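Local coordinates for membrane attack complex assembly inhibitor BGA71 (Borreliella bavariensis, PDB 6FMH), which inhibits assembly of the complement membrane attack complex, and as an outer surface protein probably shields the Lyme disease spirochaete from complement killing, at residues A[160-163]-A[169-172]; A[118-123]-A[131-136]; A[29-34]-A[64-69]; A[105-110]-A[185-190]. All coordinates share one frame; numbering follows the deposited sequence.

How the contacts relate
Four contacts tie together an all-helical chain. Contact 3, between helices 12-36 and 55-68, closes first; contact 2, between helices 90-123 and 127-163, and then contact 1, at the far end of helix 127-163, both fall within the long loop closed by contact 4. Contacts 1 and 2 lie on opposite sides of the chain's centre, about 45 Å between centres, so helix 127-163 spans the molecule. Contacts 3 and 4 touch, with Thr64 OG1 and Gln108 OE1 2.5 Å apart in a probable hydrogen bond. Contacts 2 and 4 share helix 90-123, which also meets the second subunit, making it part of both the fold and the dimer interface.

Contact 1: residues A[160-163]-A[169-172]; sequences DDYN and IQTN
Where the chain leaves helix 127-163 and turns toward helix 173-183, Gln170 lays its side chain over one face of the Tyr162 ring. The contact is a CH-pi interaction: Gln170 CG stands 4.2 Å from the centroid of the Tyr162 ring, 26° off the ring normal. Nearest to CG is the phenol end of the ring, with Gln170 CG 3.8 Å from Tyr162 CZ. The glutamine CB lies over the same ring but toward its rim, 4.1 Å from Tyr162 CE1. Beyond CG the glutamine chain is extended, and its amide group comes to lie nearly flat on the ring, the two planes 20° apart. A chi1 of -174° turns the Tyr162 ring away from its own backbone N and toward the incoming loop.

The loop links two successive helices, 127-163 and 173-183, and its backbone comes closest to the first at Tyr162 CA and Gln170 CA, 5.7 Å apart. Ile169 fills the other part of the contact: its CG2 branch packs against Tyr162 CD1 at 3.9 Å, and its carbonyl oxygen approaches the ring obliquely. The rest of the Ile169 side chain leads away to Ala175, Leu176 and Tyr179 on helix 173-183. Tyr162 in turn packs on Thr78 and Ile82 of helix 73-88, and its OH is hydrogen-bonded to Glu81. Asp165 accepts hydrogen bonds from Gln170 N and Thr171 OG1. Asn172 is the N-cap of helix 173-183, its OD1 accepting weak hydrogen bonds from Asp174 N and Ala175 N.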
loop_
_atom_site.group_PDB
_atom_site.type_symbol
_atom_site.label_atom_id
_atom_site.label_comp_id
_atom_site.label_asym_id
_atom_site.label_seq_id
_atom_site.Cartn_x
_atom_site.Cartn_y
_atom_site.Cartn_z
ATOM N N ASP A 160 0.550 1.592 32.050
ATOM C CA ASP A 160 1.095 1.773 33.368
ATOM C C ASP A 160 -0.017 2.017 34.397
ATOM O O ASP A 160 0.007 1.432 35.480
ATOM C CB ASP A 160 2.002 2.974 33.381
ATOM C CG ASP A 160 3.197 2.790 32.583
ATOM O OD1 ASP A 160 3.423 1.686 32.016
ATOM O OD2 ASP A 160 3.931 3.788 32.489
ATOM N N ASP A 161 -0.932 2.932 34.079
ATOM C CA ASP A 161 -2.049 3.233 34.969
ATOM C C ASP A 161 -2.843 2.001 35.304
ATOM O O ASP A 161 -3.252 1.811 36.434
ATOM C CB ASP A 161 -2.980 4.277 34.324
ATOM C CG ASP A 161 -2.513 5.714 34.547
ATOM O OD1 ASP A 161 -1.533 5.962 35.288
ATOM O OD2 ASP A 161 -3.134 6.615 33.951
ATOM N N TYR A 162 -3.035 1.163 34.316
ATOM C CA TYR A 162 -3.785 -0.075 34.508
ATOM C C TYR A 162 -3.084 -1.013 35.475
ATOM O O TYR A 162 -3.699 -1.538 36.386
ATOM C CB TYR A 162 -3.998 -0.777 33.161
ATOM C CG TYR A 162 -4.877 -1.998 33.235
ATOM C CD1 TYR A 162 -6.270 -1.872 33.226
ATOM C CD2 TYR A 162 -4.325 -3.305 33.283
ATOM C CE1 TYR A 162 -7.091 -3.000 33.293
ATOM C CE2 TYR A 162 -5.124 -4.406 33.326
ATOM C CZ TYR A 162 -6.497 -4.251 33.347
ATOM O OH TYR A 162 -7.309 -5.339 33.399
ATOM N N ASN A 163 -1.784 -1.196 35.290
ATOM C CA ASN A 163 -1.026 -2.064 36.162
ATOM C C ASN A 163 -0.932 -1.564 37.593
ATOM O O ASN A 163 -0.854 -2.392 38.537
ATOM C CB ASN A 163 0.369 -2.273 35.624
ATOM C CG ASN A 163 0.370 -3.135 34.414
ATOM O OD1 ASN A 163 -0.444 -4.033 34.289
ATOM N ND2 ASN A 163 1.267 -2.866 33.492
ATOM N N ILE A 169 -8.940 1.336 37.965
ATOM C CA ILE A 169 -9.170 1.032 36.569
ATOM C C ILE A 169 -9.006 -0.471 36.234
ATOM O O ILE A 169 -9.536 -0.949 35.232
ATOM C CB ILE A 169 -8.211 1.948 35.740
ATOM C CG1 ILE A 169 -8.758 3.381 35.666
ATOM C CG2 ILE A 169 -7.917 1.459 34.347
ATOM C CD1 ILE A 169 -10.196 3.465 35.235
ATOM N N GLN A 170 -8.314 -1.213 37.077
ATOM C CA GLN A 170 -8.212 -2.660 36.924
ATOM C C GLN A 170 -9.267 -3.390 37.707
ATOM O O GLN A 170 -9.611 -4.521 37.408
ATOM C CB GLN A 170 -6.835 -3.145 37.406
ATOM C CG GLN A 170 -6.546 -4.601 37.122
ATOM C CD GLN A 170 -5.129 -4.947 37.466
ATOM O OE1 GLN A 170 -4.313 -4.084 37.819
ATOM N NE2 GLN A 170 -4.793 -6.215 37.320
ATOM N N THR A 171 -9.720 -2.754 38.765
ATOM C CA THR A 171 -10.682 -3.343 39.675
ATOM C C THR A 171 -12.103 -3.060 39.252
ATOM O O THR A 171 -13.012 -3.807 39.595
ATOM C CB THR A 171 -10.434 -2.740 41.042
ATOM O OG1 THR A 171 -9.255 -3.364 41.590
ATOM C CG2 THR A 171 -11.645 -2.912 41.989
ATOM N N ASN A 172 -12.300 -1.973 38.518
ATOM C CA ASN A 172 -13.636 -1.465 38.282
ATOM C C ASN A 172 -13.838 -1.162 36.838
ATOM O O ASN A 172 -13.268 -0.198 36.310
ATOM C CB ASN A 172 -13.813 -0.204 39.131
ATOM C CG ASN A 172 -15.259 0.238 39.242
ATOM O OD1 ASN A 172 -16.097 -0.107 38.413
ATOM N ND2 ASN A 172 -15.553 0.999 40.279
#

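Contact 2: residues A[118-123]-A[131-136]; sequences IKEAII and NQKESE
Helices 90-123 and 127-163 run in opposite directions here, coming closest at Ala121 CA and Lys133 CA, 7.5 Å apart. Lys133 bridges that gap with its long side chain and makes both of the contacts that cross it. With CG anti to the carbonyl carbon (chi1 -83°) and the rest of the chain extended, it reaches over toward the opposite helix. Midway along, Lys133 CD passes the methyl group of Ala121, CD to CB 4.4 Å, a loose apolar touch; the Ala121 methyl points toward helix 127-163. Farther out, the ammonium group meets the carboxylate of Glu120, with Lys133 NZ 3.7 Å from Glu120 OE1, a long salt bridge. Glu120 arrives from the side: its chain, fully extended from chi1 (178°) outward, comes in nearly perpendicular to the lysine.

The stronger partner of Lys133 NZ is Asp125, in the short connection between the two helices, so the ammonium group has an acid from the connection as well as one from the helix. Two negative groups so close to it would be expected to favour its charged form.

The contact belongs to a helical hairpin. Ile118 packs on Leu137 and Leu141 farther along helix 127-163. Helix 12-36 meets both arms, Ile122 packing on its Glu14 and Ala17, and Glu134 on its Lys12 and Leu13. Another flank of helix 90-123 faces the second subunit: Tyr109 of that chain packs on Glu120, and its Tyr56 on Lys119 and Ile123.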
loop_
_atom_site.group_PDB
_atom_site.type_symbol
_atom_site.label_atom_id
_atom_site.label_comp_id
_atom_site.label_asym_id
_atom_site.label_seq_id
_atom_site.Cartn_x
_atom_site.Cartn_y
_atom_site.Cartn_z
ATOM N N ILE A 118 0.670 10.985 -1.765
ATOM C CA ILE A 118 2.023 11.303 -2.076
ATOM C C ILE A 118 2.506 10.417 -3.190
ATOM O O ILE A 118 3.306 10.823 -3.971
ATOM C CB ILE A 118 2.900 11.078 -0.836
ATOM C CG1 ILE A 118 2.548 12.094 0.224
ATOM C CG2 ILE A 118 4.381 11.115 -1.158
ATOM C CD1 ILE A 118 3.570 12.297 1.307
ATOM N N LYS A 119 2.042 9.190 -3.233
ATOM C CA LYS A 119 2.373 8.314 -4.308
ATOM C C LYS A 119 1.783 8.797 -5.608
ATOM O O LYS A 119 2.419 8.721 -6.612
ATOM C CB LYS A 119 1.959 6.896 -3.976
ATOM C CG LYS A 119 2.924 6.157 -3.085
ATOM C CD LYS A 119 2.309 4.897 -2.600
ATOM C CE LYS A 119 3.289 4.031 -1.880
ATOM N NZ LYS A 119 2.678 2.762 -1.485
ATOM N N GLU A 120 0.569 9.316 -5.581
ATOM C CA GLU A 120 -0.089 9.933 -6.718
ATOM C C GLU A 120 0.600 11.108 -7.316
ATOM O O GLU A 120 0.529 11.308 -8.465
ATOM C CB GLU A 120 -1.466 10.404 -6.313
ATOM C CG GLU A 120 -2.250 11.111 -7.406
ATOM C CD GLU A 120 -3.443 11.802 -6.892
ATOM O OE1 GLU A 120 -3.344 12.339 -5.850
ATOM O OE2 GLU A 120 -4.470 11.799 -7.520
ATOM N N ALA A 121 1.192 11.946 -6.510
ATOM C CA ALA A 121 1.963 13.052 -6.984
ATOM C C ALA A 121 3.265 12.605 -7.580
ATOM O O ALA A 121 3.680 13.125 -8.539
ATOM C CB ALA A 121 2.207 14.021 -5.871
ATOM N N ILE A 122 3.914 11.632 -6.992
ATOM C CA ILE A 122 5.132 11.125 -7.580
ATOM C C ILE A 122 4.900 10.567 -9.004
ATOM O O ILE A 122 5.564 10.988 -9.966
ATOM C CB ILE A 122 5.709 10.025 -6.716
ATOM C CG1 ILE A 122 6.249 10.610 -5.419
ATOM C CG2 ILE A 122 6.853 9.317 -7.417
ATOM C CD1 ILE A 122 6.745 9.552 -4.451
ATOM N N ILE A 123 3.879 9.726 -9.145
ATOM C CA ILE A 123 3.625 8.979 -10.375
ATOM C C ILE A 123 2.830 9.728 -11.438
ATOM O O ILE A 123 3.300 9.971 -12.521
ATOM C CB ILE A 123 2.907 7.640 -10.099
ATOM C CG1 ILE A 123 3.784 6.728 -9.270
ATOM C CG2 ILE A 123 2.591 6.914 -11.400
ATOM C CD1 ILE A 123 3.085 5.493 -8.768
ATOM N N ASN A 131 5.133 20.123 -7.258
ATOM C CA ASN A 131 5.622 21.184 -6.387
ATOM C C ASN A 131 4.539 22.015 -5.670
ATOM O O ASN A 131 4.776 22.568 -4.587
ATOM C CB ASN A 131 6.624 22.051 -7.158
ATOM C CG ASN A 131 7.985 21.367 -7.270
ATOM O OD1 ASN A 131 8.351 20.555 -6.410
ATOM N ND2 ASN A 131 8.730 21.677 -8.311
ATOM N N GLN A 132 3.351 22.052 -6.248
ATOM C CA GLN A 132 2.252 22.780 -5.667
ATOM C C GLN A 132 1.789 22.001 -4.431
ATOM O O GLN A 132 1.966 22.463 -3.297
ATOM C CB GLN A 132 1.165 22.921 -6.722
ATOM C CG GLN A 132 0.633 24.318 -6.821
ATOM C CD GLN A 132 0.345 24.732 -8.238
ATOM O OE1 GLN A 132 1.169 25.346 -8.884
ATOM N NE2 GLN A 132 -0.841 24.411 -8.718
ATOM N N LYS A 133 1.290 20.783 -4.671
ATOM C CA LYS A 133 0.932 19.739 -3.664
ATOM C C LYS A 133 1.972 19.437 -2.579
ATOM O O LYS A 133 1.623 18.980 -1.478
ATOM C CB LYS A 133 0.705 18.458 -4.438
ATOM C CG LYS A 133 -0.673 18.344 -5.027
ATOM C CD LYS A 133 -0.781 17.227 -6.041
ATOM C CE LYS A 133 -2.225 16.810 -6.263
ATOM N NZ LYS A 133 -2.370 15.651 -7.158
ATOM N N GLU A 134 3.238 19.695 -2.867
ATOM C CA GLU A 134 4.308 19.187 -2.036
ATOM C C GLU A 134 4.193 19.571 -0.575
ATOM O O GLU A 134 4.119 18.702 0.306
ATOM C CB GLU A 134 5.623 19.655 -2.593
ATOM C CG GLU A 134 6.836 19.146 -1.844
ATOM C CD GLU A 134 8.141 19.611 -2.490
ATOM O OE1 GLU A 134 8.198 19.712 -3.748
ATOM O OE2 GLU A 134 9.106 19.873 -1.742
ATOM N N SER A 135 4.151 20.870 -0.307
ATOM C CA SER A 135 4.179 21.377 1.066
ATOM C C SER A 135 3.042 20.803 1.920
ATOM O O SER A 135 3.257 20.396 3.075
ATOM C CB SER A 135 4.077 22.917 1.089
ATOM O OG SER A 135 2.733 23.380 0.898
ATOM N N GLU A 136 1.850 20.766 1.349
ATOM C CA GLU A 136 0.683 20.343 2.080
ATOM C C GLU A 136 0.704 18.860 2.441
ATOM O O GLU A 136 0.336 18.452 3.561
ATOM C CB GLU A 136 -0.560 20.675 1.270
ATOM C CG GLU A 136 -1.869 20.175 1.885
ATOM C CD GLU A 136 -3.075 20.471 1.015
ATOM O OE1 GLU A 136 -2.942 21.226 0.028
ATOM O OE2 GLU A 136 -4.153 19.950 1.302
#

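Contact 3: residues A[29-34]-A[64-69]; sequences IKINEI and TIYSSL
Tyr66, Ile31 and Ile34 make this buried contact, in which helix 12-36 packs on helix 55-68 near the middle of the helical bundle. Ile31 and Ile34 sit one turn apart on the first helix, and both meet the CD2-CE2 part of the Tyr66 ring. Ile31 CG1 comes from one side of the ring plane and Ile34 CG2 from the other, each obliquely, so that this part of the ring sits between them. Ile31 uses the inner carbon of its longer branch: its CG1 lies 3.6 Å from Tyr66 CD2. Ile34 uses its short branch instead, with CG2 3.6 Å from Tyr66 CE2, while its CD1 reaches Tyr66 CD2 at 4.0 Å. In Ile34 the CG2 methyl lies trans to the main-chain nitrogen (chi1, measured to CG1, is -80°), which brings it to CE2.

Beyond the isoleucines, the Tyr66 OH is hydrogen-bonded to Asp35, which gives the phenol end a second hold on helix 12-36, and Ile76 of helix 73-88 packs on both Tyr66 and Ile34. At the end of helix 55-68, Ser68 OG bonds Thr64 O at 2.6 Å from above the carbonyl plane, while Ser68 N reaches the same oxygen from the opposite face.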
loop_
_atom_site.group_PDB
_atom_site.type_symbol
_atom_site.label_atom_id
_atom_site.label_comp_id
_atom_site.label_asym_id
_atom_site.label_seq_id
_atom_site.Cartn_x
_atom_site.Cartn_y
_atom_site.Cartn_z
ATOM N N ILE A 29 6.769 -7.044 9.245
ATOM C CA ILE A 29 7.592 -8.158 9.685
ATOM C C ILE A 29 7.468 -8.293 11.186
ATOM O O ILE A 29 7.164 -9.370 11.677
ATOM C CB ILE A 29 9.100 -8.126 9.263
ATOM C CG1 ILE A 29 9.962 -7.345 10.281
ATOM C CG2 ILE A 29 9.309 -7.617 7.846
ATOM C CD1 ILE A 29 11.409 -7.750 10.358
ATOM N N LYS A 30 7.686 -7.218 11.932
ATOM C CA LYS A 30 7.637 -7.288 13.388
ATOM C C LYS A 30 6.272 -7.808 13.890
ATOM O O LYS A 30 6.210 -8.640 14.783
ATOM C CB LYS A 30 7.919 -5.933 13.997
ATOM C CG LYS A 30 9.377 -5.583 13.981
ATOM C CD LYS A 30 9.609 -4.231 14.646
ATOM C CE LYS A 30 11.032 -3.739 14.530
ATOM N NZ LYS A 30 11.036 -2.283 14.848
ATOM N N ILE A 31 5.187 -7.285 13.321
ATOM C CA ILE A 31 3.869 -7.647 13.744
ATOM C C ILE A 31 3.655 -9.135 13.569
ATOM O O ILE A 31 3.157 -9.799 14.472
ATOM C CB ILE A 31 2.802 -6.820 12.977
ATOM C CG1 ILE A 31 2.705 -5.425 13.603
ATOM C CG2 ILE A 31 1.417 -7.513 12.985
ATOM C CD1 ILE A 31 2.130 -4.399 12.670
ATOM N N ASN A 32 4.004 -9.638 12.401
ATOM C CA ASN A 32 3.838 -11.019 12.057
ATOM C C ASN A 32 4.684 -11.913 12.929
ATOM O O ASN A 32 4.248 -13.017 13.270
ATOM C CB ASN A 32 4.198 -11.243 10.606
ATOM C CG ASN A 32 3.153 -10.698 9.674
ATOM O OD1 ASN A 32 1.962 -10.733 9.992
ATOM N ND2 ASN A 32 3.559 -10.217 8.539
ATOM N N GLU A 33 5.863 -11.434 13.337
ATOM C CA GLU A 33 6.680 -12.149 14.313
ATOM C C GLU A 33 5.906 -12.381 15.569
ATOM O O GLU A 33 5.677 -13.519 15.969
ATOM C CB GLU A 33 7.971 -11.380 14.672
ATOM C CG GLU A 33 9.117 -11.892 13.858
ATOM C CD GLU A 33 10.492 -11.533 14.368
ATOM O OE1 GLU A 33 10.638 -11.080 15.534
ATOM O OE2 GLU A 33 11.448 -11.781 13.572
ATOM N N ILE A 34 5.594 -11.292 16.237
ATOM C CA ILE A 34 4.842 -11.313 17.475
ATOM C C ILE A 34 3.630 -12.202 17.409
ATOM O O ILE A 34 3.420 -13.035 18.292
ATOM C CB ILE A 34 4.389 -9.901 17.783
ATOM C CG1 ILE A 34 5.532 -9.131 18.399
ATOM C CG2 ILE A 34 3.167 -9.888 18.689
ATOM C CD1 ILE A 34 5.118 -7.723 18.774
ATOM N N THR A 64 -0.623 0.430 14.419
ATOM C CA THR A 64 -0.614 1.558 15.386
ATOM C C THR A 64 -0.357 1.119 16.798
ATOM O O THR A 64 0.513 1.603 17.454
ATOM C CB THR A 64 -1.917 2.402 15.331
ATOM O OG1 THR A 64 -1.883 3.270 14.183
ATOM C CG2 THR A 64 -2.008 3.301 16.532
ATOM N N ILE A 65 -1.052 0.074 17.199
ATOM C CA ILE A 65 -0.963 -0.423 18.586
ATOM C C ILE A 65 0.407 -0.956 18.904
ATOM O O ILE A 65 1.041 -0.510 19.840
ATOM C CB ILE A 65 -1.993 -1.559 18.853
ATOM C CG1 ILE A 65 -3.427 -1.088 18.620
ATOM C CG2 ILE A 65 -1.839 -2.121 20.266
ATOM C CD1 ILE A 65 -4.095 -0.522 19.820
ATOM N N TYR A 66 0.866 -1.905 18.093
ATOM C CA TYR A 66 2.112 -2.632 18.351
ATOM C C TYR A 66 3.277 -1.704 18.290
ATOM O O TYR A 66 4.228 -1.829 19.071
ATOM C CB TYR A 66 2.291 -3.737 17.329
ATOM C CG TYR A 66 1.427 -4.991 17.516
ATOM C CD1 TYR A 66 0.221 -4.960 18.166
ATOM C CD2 TYR A 66 1.864 -6.207 17.020
ATOM C CE1 TYR A 66 -0.545 -6.082 18.301
ATOM C CE2 TYR A 66 1.123 -7.349 17.162
ATOM C CZ TYR A 66 -0.087 -7.280 17.822
ATOM O OH TYR A 66 -0.858 -8.412 17.925
ATOM N N SER A 67 3.247 -0.796 17.329
ATOM C CA SER A 67 4.354 0.166 17.185
ATOM C C SER A 67 4.291 1.050 18.395
ATOM O O SER A 67 5.328 1.496 18.864
ATOM C CB SER A 67 4.289 0.997 15.869
ATOM O OG SER A 67 3.260 1.968 15.934
ATOM N N SER A 68 3.082 1.340 18.854
ATOM C CA SER A 68 2.904 2.219 19.999
ATOM C C SER A 68 3.414 1.613 21.295
ATOM O O SER A 68 4.005 2.292 22.135
ATOM C CB SER A 68 1.432 2.607 20.177
ATOM O OG SER A 68 0.973 3.499 19.144
ATOM N N LEU A 69 3.202 0.320 21.442
ATOM C CA LEU A 69 3.672 -0.421 22.597
ATOM C C LEU A 69 4.975 -1.134 22.317
ATOM O O LEU A 69 5.389 -2.033 23.067
ATOM C CB LEU A 69 2.659 -1.455 22.997
ATOM C CG LEU A 69 1.290 -0.877 23.319
ATOM C CD1 LEU A 69 0.316 -2.016 23.512
ATOM C CD2 LEU A 69 1.391 -0.036 24.568
#

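Contact 4: residues A[105-110]-A[185-190]; sequences ASIQYD and KTLDSF
Apolar packing carries this contact, and Leu187 supplies one whole side of it. Its CD1 methyl lies 3.4 Å from Ile107 CG1, the two side chains running alongside each other with their ends pointing opposite ways, and Leu187 CD1 also lies 3.8 Å from Ile107 N. The other methyl, Leu187 CD2, rests 4.1 Å from Ser106 CB and 4.0 Å from Asp110 OD2. The leucine tip thus sits among three residues of one helical surface, Asp110 lying one turn on from Ser106. A chi1 of 173° carries the Leu187 branch point out from the tail and directs both methyls at that surface.

In the fold, this is the C-terminal tail after helix 173-183 folding back onto the middle of helix 90-123. Phe190 of the tail packs on Thr147 and Lys154 of helix 127-163, and Ile107 touches Arg148 and Phe151 of the same helix.

The polar groups look elsewhere. Ser106 OG is hydrogen-bonded to Gln102 O, a turn earlier in its own helix, and Asp188 is paired with Lys191. Asp110 OD1 forms a salt bridge with Lys124 of the second subunit, and Tyr109 OH hydrogen-bonds Glu120 of that same chain.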
loop_
_atom_site.group_PDB
_atom_site.type_symbol
_atom_site.label_atom_id
_atom_site.label_comp_id
_atom_site.label_asym_id
_atom_site.label_seq_id
_atom_site.Cartn_x
_atom_site.Cartn_y
_atom_site.Cartn_z
ATOM N N ALA A 105 -7.885 2.999 14.420
ATOM C CA ALA A 105 -7.940 2.773 13.012
ATOM C C ALA A 105 -7.798 4.071 12.214
ATOM O O ALA A 105 -7.315 4.066 11.077
ATOM C CB ALA A 105 -9.249 2.024 12.634
ATOM N N SER A 106 -8.267 5.156 12.790
ATOM C CA SER A 106 -8.264 6.447 12.104
ATOM C C SER A 106 -6.881 7.033 12.140
ATOM O O SER A 106 -6.434 7.674 11.211
ATOM C CB SER A 106 -9.274 7.387 12.788
ATOM O OG SER A 106 -10.615 6.850 12.641
ATOM N N ILE A 107 -6.210 6.843 13.259
ATOM C CA ILE A 107 -4.848 7.288 13.422
ATOM C C ILE A 107 -4.028 6.653 12.327
ATOM O O ILE A 107 -3.303 7.303 11.611
ATOM C CB ILE A 107 -4.344 6.957 14.826
ATOM C CG1 ILE A 107 -4.988 7.929 15.818
ATOM C CG2 ILE A 107 -2.837 7.100 14.920
ATOM C CD1 ILE A 107 -5.009 7.424 17.246
ATOM N N GLN A 108 -4.227 5.366 12.141
ATOM C CA GLN A 108 -3.543 4.656 11.081
ATOM C C GLN A 108 -3.978 5.155 9.727
ATOM O O GLN A 108 -3.129 5.380 8.859
ATOM C CB GLN A 108 -3.827 3.173 11.170
ATOM C CG GLN A 108 -2.801 2.251 10.510
ATOM C CD GLN A 108 -1.320 2.541 10.800
ATOM O OE1 GLN A 108 -0.900 2.606 11.926
ATOM N NE2 GLN A 108 -0.538 2.715 9.751
ATOM N N TYR A 109 -5.253 5.243 9.424
ATOM C CA TYR A 109 -5.661 5.557 8.072
ATOM C C TYR A 109 -5.131 6.867 7.576
ATOM O O TYR A 109 -4.832 7.021 6.412
ATOM C CB TYR A 109 -7.187 5.492 7.866
ATOM C CG TYR A 109 -7.639 6.046 6.497
ATOM C CD1 TYR A 109 -7.485 5.298 5.345
ATOM C CD2 TYR A 109 -8.156 7.328 6.363
ATOM C CE1 TYR A 109 -7.841 5.800 4.127
ATOM C CE2 TYR A 109 -8.512 7.818 5.146
ATOM C CZ TYR A 109 -8.344 7.044 4.033
ATOM O OH TYR A 109 -8.682 7.475 2.803
ATOM N N ASP A 110 -5.064 7.829 8.447
ATOM C CA ASP A 110 -4.565 9.095 8.069
ATOM C C ASP A 110 -3.199 8.980 7.491
ATOM O O ASP A 110 -2.910 9.554 6.504
ATOM C CB ASP A 110 -4.561 10.007 9.268
ATOM C CG ASP A 110 -5.863 10.642 9.505
ATOM O OD1 ASP A 110 -6.829 10.330 8.875
ATOM O OD2 ASP A 110 -5.936 11.480 10.329
ATOM N N LYS A 185 -11.008 10.535 23.614
ATOM C CA LYS A 185 -12.283 11.172 23.268
ATOM C C LYS A 185 -12.481 11.239 21.790
ATOM O O LYS A 185 -13.532 10.884 21.245
ATOM C CB LYS A 185 -12.309 12.625 23.742
ATOM C CG LYS A 185 -12.768 12.828 25.178
ATOM C CD LYS A 185 -13.209 14.271 25.470
ATOM C CE LYS A 185 -14.366 14.384 26.481
ATOM N NZ LYS A 185 -14.242 15.583 27.384
ATOM N N THR A 186 -11.418 11.684 21.152
ATOM C CA THR A 186 -11.439 12.033 19.766
ATOM C C THR A 186 -10.009 11.870 19.154
ATOM O O THR A 186 -9.013 12.168 19.789
ATOM C CB THR A 186 -11.997 13.490 19.677
ATOM O OG1 THR A 186 -12.523 13.727 18.384
ATOM C CG2 THR A 186 -10.961 14.531 19.965
ATOM N N LEU A 187 -9.950 11.408 17.924
ATOM C CA LEU A 187 -8.752 11.512 17.080
ATOM C C LEU A 187 -8.047 12.895 17.166
ATOM O O LEU A 187 -6.837 12.979 17.405
ATOM C CB LEU A 187 -9.145 11.251 15.620
ATOM C CG LEU A 187 -8.125 11.449 14.523
ATOM C CD1 LEU A 187 -7.104 10.335 14.592
ATOM C CD2 LEU A 187 -8.811 11.436 13.168
ATOM N N ASP A 188 -8.826 13.959 16.978
ATOM C CA ASP A 188 -8.301 15.331 16.935
ATOM C C ASP A 188 -7.510 15.723 18.181
ATOM O O ASP A 188 -6.663 16.582 18.122
ATOM C CB ASP A 188 -9.452 16.325 16.758
ATOM C CG ASP A 188 -9.797 16.541 15.315
ATOM O OD1 ASP A 188 -9.211 15.822 14.415
ATOM O OD2 ASP A 188 -10.634 17.468 15.072
ATOM N N SER A 189 -7.826 15.111 19.323
ATOM C CA SER A 189 -7.183 15.457 20.560
ATOM C C SER A 189 -5.737 15.030 20.542
ATOM O O SER A 189 -4.943 15.553 21.289
ATOM C CB SER A 189 -7.898 14.764 21.716
ATOM O OG SER A 189 -7.886 13.347 21.572
ATOM N N PHE A 190 -5.394 14.040 19.717
ATOM C CA PHE A 190 -4.006 13.568 19.639
ATOM C C PHE A 190 -3.184 14.303 18.599
ATOM O O PHE A 190 -1.990 14.098 18.516
ATOM C CB PHE A 190 -3.971 12.086 19.373
ATOM C CG PHE A 190 -4.518 11.304 20.484
ATOM C CD1 PHE A 190 -3.801 11.138 21.634
ATOM C CD2 PHE A 190 -5.785 10.720 20.387
ATOM C CE1 PHE A 190 -4.299 10.388 22.687
ATOM C CE2 PHE A 190 -6.294 9.972 21.452
ATOM C CZ PHE A 190 -5.536 9.805 22.595
#